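Local coordinates for putative sugar binding protein (Bacteroides vulgatus ATCC 8482, PDB 3KEZ) that is a SusD-family outer-membrane protein of a gut bacterium that carries a calcium ion and probably binds sugars during nutrient uptake, at residues Asn194-Ala197 with Ala198-Leu201; Lys224-Lys228 with Glu229-Leu233; Tyr360-Ser363 with Ile364-Arg367. One frame throughout, in Å; residues are numbered along the deposited sequence.

Interaction 1: residues Asn194-Ala197 with Ala198-Leu201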
ATOM      1  N   ASN A 194       8.867  -9.081   6.916  1.00 10.94           N
ATOM      2  CA  ASN A 194       9.363  -9.418   8.273  1.00 10.54           C
ATOM      3  C   ASN A 194       8.438  -8.919   9.391  1.00  8.85           C
ATOM      4  O   ASN A 194       7.357  -8.385   9.117  1.00  8.65           O
ATOM      5  CB  ASN A 194      10.855  -9.045   8.475  1.00 10.69           C
ATOM      6  CG  ASN A 194      11.063  -7.608   8.739  1.00 15.74           C
ATOM      7  OD1 ASN A 194      10.109  -6.884   8.912  1.00  9.19           O
ATOM      8  ND2 ASN A 194      12.340  -7.174   8.817  1.00 13.12           N
ATOM      9  N   ARG A 195       8.807  -9.159  10.653  1.00  9.51           N
ATOM     10  CA  ARG A 195       7.891  -8.833  11.739  1.00  8.74           C
ATOM     11  C   ARG A 195       7.440  -7.357  11.730  1.00 10.41           C
ATOM     12  O   ARG A 195       6.245  -7.037  11.925  1.00 11.09           O
ATOM     13  CB  ARG A 195       8.493  -9.185  13.094  1.00  8.99           C
ATOM     14  CG  ARG A 195       7.491  -9.082  14.234  1.00 15.05           C
ATOM     15  CD  ARG A 195       8.126  -9.474  15.567  1.00 16.12           C
ATOM     16  NE  ARG A 195       8.769 -10.773  15.465  1.00 21.48           N
ATOM     17  CZ  ARG A 195       9.774 -11.192  16.232  1.00 24.43           C
ATOM     18  NH1 ARG A 195      10.269 -10.412  17.189  1.00 21.55           N
ATOM     19  NH2 ARG A 195      10.302 -12.394  16.028  1.00 26.71           N
ATOM     20  N   TRP A 196       8.387  -6.456  11.513  1.00 10.42           N
ATOM     21  CA  TRP A 196       8.120  -5.025  11.623  1.00 11.67           C
ATOM     22  C   TRP A 196       7.241  -4.521  10.475  1.00 12.42           C
ATOM     23  O   TRP A 196       6.330  -3.722  10.687  1.00 12.89           O
ATOM     24  CB  TRP A 196       9.429  -4.230  11.751  1.00 12.12           C
ATOM     25  CG  TRP A 196      10.448  -4.941  12.575  1.00  9.52           C
ATOM     26  CD1 TRP A 196      11.683  -5.326  12.169  1.00 16.55           C
ATOM     27  CD2 TRP A 196      10.304  -5.421  13.930  1.00  6.67           C
ATOM     28  NE1 TRP A 196      12.335  -6.000  13.192  1.00  9.10           N
ATOM     29  CE2 TRP A 196      11.509  -6.057  14.278  1.00 11.36           C
ATOM     30  CE3 TRP A 196       9.272  -5.371  14.873  1.00 11.59           C
ATOM     31  CZ2 TRP A 196      11.720  -6.632  15.529  1.00 13.69           C
ATOM     32  CZ3 TRP A 196       9.476  -5.966  16.114  1.00 12.83           C
ATOM     33  CH2 TRP A 196      10.693  -6.565  16.433  1.00 14.08           C
ATOM     34  N   ALA A 197       7.484  -5.017   9.260  1.00 11.00           N
ATOM     35  CA  ALA A 197       6.573  -4.760   8.129  1.00 10.88           C
ATOM     36  C   ALA A 197       5.159  -5.222   8.469  1.00  7.65           C
ATOM     37  O   ALA A 197       4.201  -4.454   8.339  1.00  9.41           O
ATOM     38  CB  ALA A 197       7.057  -5.490   6.830  1.00 10.92           C
ATOM     39  N   ALA A 198       5.016  -6.455   8.932  1.00 11.13           N
ATOM     40  CA  ALA A 198       3.654  -6.975   9.256  1.00 11.03           C
ATOM     41  C   ALA A 198       2.975  -6.169  10.386  1.00 11.48           C
ATOM     42  O   ALA A 198       1.795  -5.888  10.297  1.00 12.25           O
ATOM     43  CB  ALA A 198       3.658  -8.473   9.592  1.00  7.52           C
HETATM   44  N   MSE A 199       3.724  -5.769  11.407  1.00 10.45           N
HETATM   45  CA  MSE A 199       3.157  -4.945  12.489  1.00 10.94           C
HETATM   46  C   MSE A 199       2.699  -3.571  11.958  1.00 10.01           C
HETATM   47  O   MSE A 199       1.673  -3.037  12.368  1.00 10.39           O
HETATM   48  CB  MSE A 199       4.141  -4.750  13.621  1.00 11.66           C
HETATM   49  CG  MSE A 199       4.381  -5.904  14.462  1.00 16.51           C
HETATM   50 SE   MSE A 199       5.403  -5.372  16.037  0.75 12.24          SE
HETATM   51  CE  MSE A 199       5.439  -7.110  16.952  1.00 14.50           C
ATOM     52  N   THR A 200       3.482  -2.986  11.062  1.00 11.19           N
ATOM     53  CA  THR A 200       3.123  -1.691  10.478  1.00 10.37           C
ATOM     54  C   THR A 200       1.843  -1.818   9.666  1.00  7.89           C
ATOM     55  O   THR A 200       0.927  -1.026   9.851  1.00 12.08           O
ATOM     56  CB  THR A 200       4.256  -1.122   9.621  1.00 11.16           C
ATOM     57  OG1 THR A 200       5.406  -0.948  10.437  1.00  9.46           O
ATOM     58  CG2 THR A 200       3.890   0.195   9.005  1.00  7.99           C
ATOM     59  N   LEU A 201       1.738  -2.853   8.835  1.00  7.58           N
ATOM     60  CA  LEU A 201       0.504  -3.072   8.019  1.00 10.44           C
ATOM     61  C   LEU A 201      -0.661  -3.301   8.977  1.00 10.93           C
ATOM     62  O   LEU A 201      -1.705  -2.691   8.829  1.00  9.33           O
ATOM     63  CB  LEU A 201       0.627  -4.244   7.063  1.00  7.15           C
ATOM     64  CG  LEU A 201      -0.542  -4.587   6.140  1.00 12.12           C
ATOM     65  CD1 LEU A 201      -1.046  -3.320   5.428  1.00  8.88           C
ATOM     66  CD2 LEU A 201      -0.153  -5.678   5.125  1.00  8.70           C
TER

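Interaction 2: residues Lys224-Lys228 with Glu229-Leu233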
ATOM      1  N   LYS A 224       9.749   0.479  17.681  1.00 13.13           N
ATOM      2  CA  LYS A 224      10.743   0.099  18.689  0.50 11.69           C
ATOM      3  C   LYS A 224      11.563  -1.106  18.206  1.00 11.36           C
ATOM      4  O   LYS A 224      12.795  -1.128  18.346  1.00 10.93           O
ATOM      5  CB  LYS A 224      10.076  -0.187  20.050  0.50 11.94           C
ATOM      6  CG  LYS A 224      10.953  -0.931  21.071  0.50 13.60           C
ATOM      7  CD  LYS A 224      10.383  -0.872  22.482  0.50 15.55           C
ATOM      8  CE  LYS A 224      11.168  -1.778  23.441  0.50 17.57           C
ATOM      9  NZ  LYS A 224      10.813  -1.515  24.867  0.50 16.80           N
ATOM     10  N   GLY A 225      10.875  -2.094  17.655  1.00 13.58           N
ATOM     11  CA  GLY A 225      11.532  -3.287  17.123  1.00 12.50           C
ATOM     12  C   GLY A 225      12.397  -3.040  15.895  1.00  9.41           C
ATOM     13  O   GLY A 225      13.537  -3.515  15.831  1.00  7.42           O
ATOM     14  N   ALA A 226      11.858  -2.313  14.911  1.00  9.76           N
ATOM     15  CA  ALA A 226      12.614  -2.008  13.681  1.00  9.61           C
ATOM     16  C   ALA A 226      13.845  -1.189  14.032  1.00 12.73           C
ATOM     17  O   ALA A 226      14.954  -1.464  13.539  1.00 13.45           O
ATOM     18  CB  ALA A 226      11.777  -1.259  12.656  1.00  6.49           C
ATOM     19  N   GLU A 227      13.683  -0.186  14.887  1.00 10.86           N
ATOM     20  CA  GLU A 227      14.852   0.639  15.241  1.00 11.95           C
ATOM     21  C   GLU A 227      15.900  -0.160  16.058  1.00 11.25           C
ATOM     22  O   GLU A 227      17.095   0.015  15.839  1.00 11.53           O
ATOM     23  CB  GLU A 227      14.434   1.977  15.869  1.00 12.70           C
ATOM     24  CG  GLU A 227      13.619   2.849  14.837  1.00  9.74           C
ATOM     25  CD  GLU A 227      13.178   4.180  15.362  1.00 12.65           C
ATOM     26  OE1 GLU A 227      13.365   4.429  16.582  1.00 14.37           O
ATOM     27  OE2 GLU A 227      12.678   4.997  14.548  1.00 15.05           O
ATOM     28  N   LYS A 228      15.482  -1.063  16.952  1.00 11.08           N
ATOM     29  CA  LYS A 228      16.477  -1.961  17.598  1.00 14.29           C
ATOM     30  C   LYS A 228      17.225  -2.794  16.555  1.00 12.61           C
ATOM     31  O   LYS A 228      18.374  -3.139  16.726  1.00 10.07           O
ATOM     32  CB  LYS A 228      15.829  -2.958  18.554  1.00 17.45           C
ATOM     33  CG  LYS A 228      15.362  -2.409  19.883  1.00 27.89           C
ATOM     34  CD  LYS A 228      15.028  -3.524  20.904  1.00 34.55           C
ATOM     35  CE  LYS A 228      14.275  -2.934  22.114  1.00 41.19           C
ATOM     36  NZ  LYS A 228      14.816  -3.402  23.436  1.00 41.56           N
ATOM     37  N   GLU A 229      16.536  -3.151  15.490  1.00 13.37           N
ATOM     38  CA  GLU A 229      17.127  -3.921  14.407  1.00 12.86           C
ATOM     39  C   GLU A 229      18.045  -3.074  13.495  1.00 14.55           C
ATOM     40  O   GLU A 229      18.806  -3.635  12.701  1.00 18.10           O
ATOM     41  CB  GLU A 229      16.006  -4.621  13.635  1.00 13.79           C
ATOM     42  CG  GLU A 229      16.419  -5.844  12.903  1.00 17.60           C
ATOM     43  CD  GLU A 229      16.982  -6.906  13.819  1.00 25.38           C
ATOM     44  OE1 GLU A 229      16.594  -6.917  15.007  1.00 20.51           O
ATOM     45  OE2 GLU A 229      17.814  -7.714  13.344  1.00 19.01           O
ATOM     46  N   GLY A 230      18.017  -1.744  13.634  1.00 12.48           N
ATOM     47  CA  GLY A 230      18.908  -0.838  12.899  1.00 12.71           C
ATOM     48  C   GLY A 230      18.263  -0.071  11.760  1.00 14.21           C
ATOM     49  O   GLY A 230      18.918   0.697  11.037  1.00 14.13           O
ATOM     50  N   TYR A 231      16.964  -0.270  11.571  1.00 13.12           N
ATOM     51  CA  TYR A 231      16.233   0.569  10.649  1.00 11.34           C
ATOM     52  C   TYR A 231      16.130   1.965  11.269  1.00 11.88           C
ATOM     53  O   TYR A 231      16.128   2.135  12.471  1.00 12.77           O
ATOM     54  CB  TYR A 231      14.839   0.011  10.395  1.00 12.19           C
ATOM     55  CG  TYR A 231      14.726  -1.354   9.738  1.00 10.44           C
ATOM     56  CD1 TYR A 231      14.673  -2.515  10.512  1.00 14.33           C
ATOM     57  CD2 TYR A 231      14.580  -1.487   8.354  1.00 12.19           C
ATOM     58  CE1 TYR A 231      14.503  -3.783   9.928  1.00 10.50           C
ATOM     59  CE2 TYR A 231      14.412  -2.759   7.756  1.00  7.92           C
ATOM     60  CZ  TYR A 231      14.364  -3.891   8.547  1.00  7.93           C
ATOM     61  OH  TYR A 231      14.197  -5.127   7.995  1.00  8.30           O
ATOM     62  N   ALA A 232      16.094   2.985  10.437  1.00 11.71           N
ATOM     63  CA  ALA A 232      15.984   4.328  10.939  1.00 10.89           C
ATOM     64  C   ALA A 232      15.357   5.134   9.826  1.00 11.43           C
ATOM     65  O   ALA A 232      15.568   4.849   8.641  1.00 11.34           O
ATOM     66  CB  ALA A 232      17.377   4.881  11.368  1.00 10.27           C
ATOM     67  N   LEU A 233      14.543   6.109  10.201  1.00 11.66           N
ATOM     68  CA  LEU A 233      14.017   7.073   9.258  1.00  9.78           C
ATOM     69  C   LEU A 233      15.184   7.685   8.482  1.00 12.63           C
ATOM     70  O   LEU A 233      16.235   8.041   9.055  1.00 10.24           O
ATOM     71  CB  LEU A 233      13.241   8.185   9.984  1.00 11.11           C
ATOM     72  CG  LEU A 233      11.899   7.876  10.681  1.00 13.73           C
ATOM     73  CD1 LEU A 233      11.355   9.180  11.371  1.00 12.43           C
ATOM     74  CD2 LEU A 233      10.917   7.302   9.722  1.00  7.62           C
TER
HETATM   75  O   HOH W   1      14.565  -5.722  16.931  1.00 24.05           O
HETATM   76  O   HOH W   2      14.443   6.449  13.007  1.00 14.25           O
HETATM   77  O   HOH W   3      17.833   2.544  14.389  1.00 17.89           O

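Interaction 3: residues Tyr360-Ser363 with Ile364-Arg367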
ATOM      1  N   TYR A 360       5.396  11.554  17.791  1.00 12.43           N
ATOM      2  CA  TYR A 360       5.555  10.780  16.553  1.00 11.00           C
ATOM      3  C   TYR A 360       5.462  11.666  15.320  1.00 11.58           C
ATOM      4  O   TYR A 360       6.260  11.537  14.371  1.00  9.93           O
ATOM      5  CB  TYR A 360       4.570   9.614  16.517  1.00 11.19           C
ATOM      6  CG  TYR A 360       4.931   8.541  17.526  1.00  8.73           C
ATOM      7  CD1 TYR A 360       6.059   7.737  17.318  1.00 11.59           C
ATOM      8  CD2 TYR A 360       4.161   8.293  18.658  1.00  9.18           C
ATOM      9  CE1 TYR A 360       6.403   6.748  18.190  1.00 16.66           C
ATOM     10  CE2 TYR A 360       4.530   7.276  19.570  1.00 15.90           C
ATOM     11  CZ  TYR A 360       5.656   6.523  19.318  1.00 13.38           C
ATOM     12  OH  TYR A 360       6.065   5.495  20.143  1.00 12.68           O
ATOM     13  N   LEU A 361       4.550  12.627  15.337  1.00 10.11           N
ATOM     14  CA  LEU A 361       4.405  13.458  14.179  1.00  9.13           C
ATOM     15  C   LEU A 361       5.624  14.336  13.981  1.00 11.91           C
ATOM     16  O   LEU A 361       6.021  14.572  12.846  1.00 13.03           O
ATOM     17  CB  LEU A 361       3.133  14.282  14.239  1.00 10.23           C
ATOM     18  CG  LEU A 361       2.721  14.733  12.862  1.00  7.28           C
ATOM     19  CD1 LEU A 361       2.218  13.525  12.054  1.00 15.63           C
ATOM     20  CD2 LEU A 361       1.669  15.803  12.972  1.00  9.38           C
ATOM     21  N   ASN A 362       6.237  14.771  15.093  1.00 11.13           N
ATOM     22  CA  ASN A 362       7.356  15.684  15.026  1.00 11.35           C
ATOM     23  C   ASN A 362       8.562  15.033  14.338  1.00  9.17           C
ATOM     24  O   ASN A 362       9.297  15.708  13.636  1.00 11.47           O
ATOM     25  CB  ASN A 362       7.730  16.251  16.409  1.00  9.60           C
ATOM     26  CG  ASN A 362       7.872  17.759  16.403  1.00 19.50           C
ATOM     27  OD1 ASN A 362       7.552  18.433  15.418  1.00 12.34           O
ATOM     28  ND2 ASN A 362       8.355  18.302  17.512  1.00 19.17           N
ATOM     29  N   SER A 363       8.728  13.732  14.492  1.00  9.33           N
ATOM     30  CA  SER A 363       9.801  13.020  13.832  1.00 11.04           C
ATOM     31  C   SER A 363       9.668  13.148  12.288  1.00 10.88           C
ATOM     32  O   SER A 363      10.667  13.366  11.601  1.00 10.17           O
ATOM     33  CB  SER A 363       9.832  11.543  14.296  1.00 11.10           C
ATOM     34  OG  SER A 363      10.339  11.432  15.628  1.00 13.15           O
ATOM     35  N   ILE A 364       8.444  13.031  11.764  1.00  9.87           N
ATOM     36  CA  ILE A 364       8.198  13.203  10.336  1.00  8.47           C
ATOM     37  C   ILE A 364       8.370  14.666   9.914  1.00 10.79           C
ATOM     38  O   ILE A 364       9.108  14.942   8.956  1.00 10.32           O
ATOM     39  CB  ILE A 364       6.857  12.628   9.902  1.00 10.93           C
ATOM     40  CG1 ILE A 364       6.812  11.128  10.246  1.00 13.38           C
ATOM     41  CG2 ILE A 364       6.644  12.801   8.425  1.00  5.75           C
ATOM     42  CD1 ILE A 364       8.032  10.267   9.701  1.00  9.21           C
ATOM     43  N   VAL A 365       7.681  15.578  10.605  1.00 10.97           N
ATOM     44  CA  VAL A 365       7.805  17.031  10.387  1.00 13.17           C
ATOM     45  C   VAL A 365       9.264  17.502  10.377  1.00 12.43           C
ATOM     46  O   VAL A 365       9.700  18.137   9.431  1.00  9.70           O
ATOM     47  CB  VAL A 365       7.091  17.816  11.477  1.00 11.03           C
ATOM     48  CG1 VAL A 365       7.478  19.286  11.402  1.00  7.99           C
ATOM     49  CG2 VAL A 365       5.576  17.592  11.372  1.00  9.25           C
ATOM     50  N   GLN A 366      10.022  17.159  11.419  1.00 13.48           N
ATOM     51  CA  GLN A 366      11.385  17.659  11.549  1.00 12.06           C
ATOM     52  C   GLN A 366      12.385  16.997  10.580  1.00 12.61           C
ATOM     53  O   GLN A 366      13.351  17.615  10.188  1.00  9.53           O
ATOM     54  CB  GLN A 366      11.866  17.601  13.008  1.00 13.38           C
ATOM     55  CG  GLN A 366      11.012  18.562  13.839  1.00 12.73           C
ATOM     56  CD  GLN A 366      11.410  18.707  15.265  1.00 14.81           C
ATOM     57  OE1 GLN A 366      11.886  17.759  15.869  1.00 17.45           O
ATOM     58  NE2 GLN A 366      11.185  19.905  15.836  1.00 13.66           N
ATOM     59  N   ARG A 367      12.141  15.761  10.178  1.00 11.68           N
ATOM     60  CA  ARG A 367      12.942  15.174   9.089  1.00 13.33           C
ATOM     61  C   ARG A 367      12.720  15.914   7.732  1.00 12.01           C
ATOM     62  O   ARG A 367      13.661  16.107   6.939  1.00 12.91           O
ATOM     63  CB  ARG A 367      12.645  13.674   8.996  1.00 12.90           C
ATOM     64  CG  ARG A 367      13.552  12.880   8.068  1.00 13.38           C
ATOM     65  CD  ARG A 367      13.049  12.826   6.615  1.00 14.58           C
ATOM     66  NE  ARG A 367      11.720  12.226   6.457  1.00  8.97           N
ATOM     67  CZ  ARG A 367      11.441  10.924   6.512  1.00 10.04           C
ATOM     68  NH1 ARG A 367      12.393  10.005   6.734  1.00  8.84           N
ATOM     69  NH2 ARG A 367      10.193  10.548   6.337  1.00 12.58           N
TER

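Interaction 1: residues Asn194-Ala197 with Ala198-Leu201
N194 starts helix 195-209 as its N-cap, with its main-chain O accepting the first helical bond from A198 N at 3.0 Å. The side chain turns over the same opening turn: with chi1 at 79°, CG folds back beside the helix start and OD1 meets A197 N at 3.2 Å, nearly head-on to the C=O. W196 N adds only a weak bond to OD1, while ND2 bonds D187 O in the preceding loop. One amide thus caps A197 N, and W196 N weakly, and also ties the helix start to that loop.

R195 follows with an extended chain up to CD before it bends toward its guanidinium partner, L184 O. Its aliphatic part runs alongside selenomethionine M199, CD lying 3.8 Å from M199 CE, and its CB sits over the centre of one face of the W196 ring. M199 therefore lies beside both residues, one turn on. Its SE approaches W196 CE3 to 4.0 Å and lies 79° off the normal of the six-membered ring, so this Met-aromatic contact is made at the ring's edge.

W196 gives the turn its polar focus as well. T200 N bonds W196 O at 3.0 Å, and T200 OG1, placed beside its own backbone N by a chi1 of -60°, donates to the same O at 2.9 Å. The two donors arrive from opposite faces of the carbonyl plane. A valine in place of this threonine would lack the hydroxyl, so W196 O would keep T200 N alone of these two donors and the carbonyl would probably be held less firmly on its other face.

A197 completes the turn in the buried layer against strand 255-259, its O receiving L201 N at 3.0 Å.

Interaction 2: residues Lys224-Lys228 with Glu229-Leu233
With chi1 at -63°, the CG of Y231 stands beside its own backbone N, which brings the ring back against A226, the residue where the last turn of helix 212-229 begins to close. Y231 CD1 lies 3.8 Å from A226 CB, and A226 O meets the ring at its edge, in the ring plane. Backbone torsion makes this return possible: G230 has left helical angles with a phi of 105°, a value at which a CB would collide with the carbonyl O of E229.

The result is a Schellman motif. Y231 N reaches back to A226 O at 3.1 Å, and G230 N bonds E227 O at 3.0 Å. Both donors stand above the carbonyl planes they address, the second steeply so, as the chain curls over the helix end. E229 N keeps the ordinary helical bond to G225 O. After the turn, the chain passes E227, whose CA points a hydrogen at Y231 O over 3.4 Å.

Three waters bridge groups of the turn. One molecule donates to both E227 O and Y231 O; another donates to E227 OE2 and accepts from L233 N at 2.8 Å. That carboxylate oxygen also has Y341 OH as a partner. E229 CG lies anti to its backbone N and the chain then bends at chi2, so that a third water can donate to both E229 OE1 and G225 O.

A226 O is thus met by Y231 N, E227 O by G230 N and water, and G225 O by water besides E229 N; hydrogen bonds fix the exit around the apolar contact of A226 CB with the Y231 ring.

Interaction 3: residues Tyr360-Ser363 with Ile364-Arg367
Helix 354-368, in the part of the chain assigned to the SusD family within the TPR clan, illustrates how one turn of a helix can serve two surroundings at once. Three successive i to i+4 bonds cross the contact: V365 N to L361 O at 3.0 Å, Q366 N to N362 O at 2.7 Å, and R367 N to S363 O at 3.2 Å. The last is less well aimed, its N lying above the S363 carbonyl plane.

On the partly exposed side, the flat amides of N362 and Q366 are stacked, with their planes 23° apart. N362 CG lies 3.8 Å from Q366 CD, and the two nitrogens, N362 ND2 and Q366 NE2, face each other at 3.7 Å without a bond between them. The stack is held in place from the loop beyond the helix. N362 OD1 accepts from V374 N while its ND2 reaches S373 OG, and Q366 NE2 bonds N372 O. A chi1 of -131°, far from a staggered value, turns the N362 amide to meet both its loop partners and Q366; the two loop bonds and the stack probably repay the strained torsion. Q366, by contrast, is relaxed and extended beyond CG.

Elsewhere on the turn, the apolar side chains of L361 and V365 carry the contact. V365 CG2 packs loosely on L361 CG at 4.3 Å, and both residues also touch E387 of helix 381-392. R367 leaves the row differently: bent at chi2 and chi3, it carries its guanidinium away to salt bridges with E254 and E391 and a hydrogen bond from NH2 to S338 OG, which probably balances its charge in buried surroundings. Only the root of its side chain stays with this turn, R367 CB resting 3.3 Å from S363 O.

In the fold
Interactions 1 and 2 belong to consecutive helices and hold opposite ends of them: a side-chain cap starts helix 195-209, whereas a reversed backbone ends helix 212-229. They meet where the W196 ring packs on G225, A226 and Y231, with a weak bond from N194 ND2 to Y231 OH. Interaction 3 lies in the last turns of helix 354-368, with no cap or turn taking part in it, and meets interaction 2 through L233, which rests on S363, I364 and R367. Interactions 1 and 3 do not touch, their nearest atoms being about 11 Å apart. Both are mostly buried and rely on protein partners, whereas the more exposed interaction 2 also uses water.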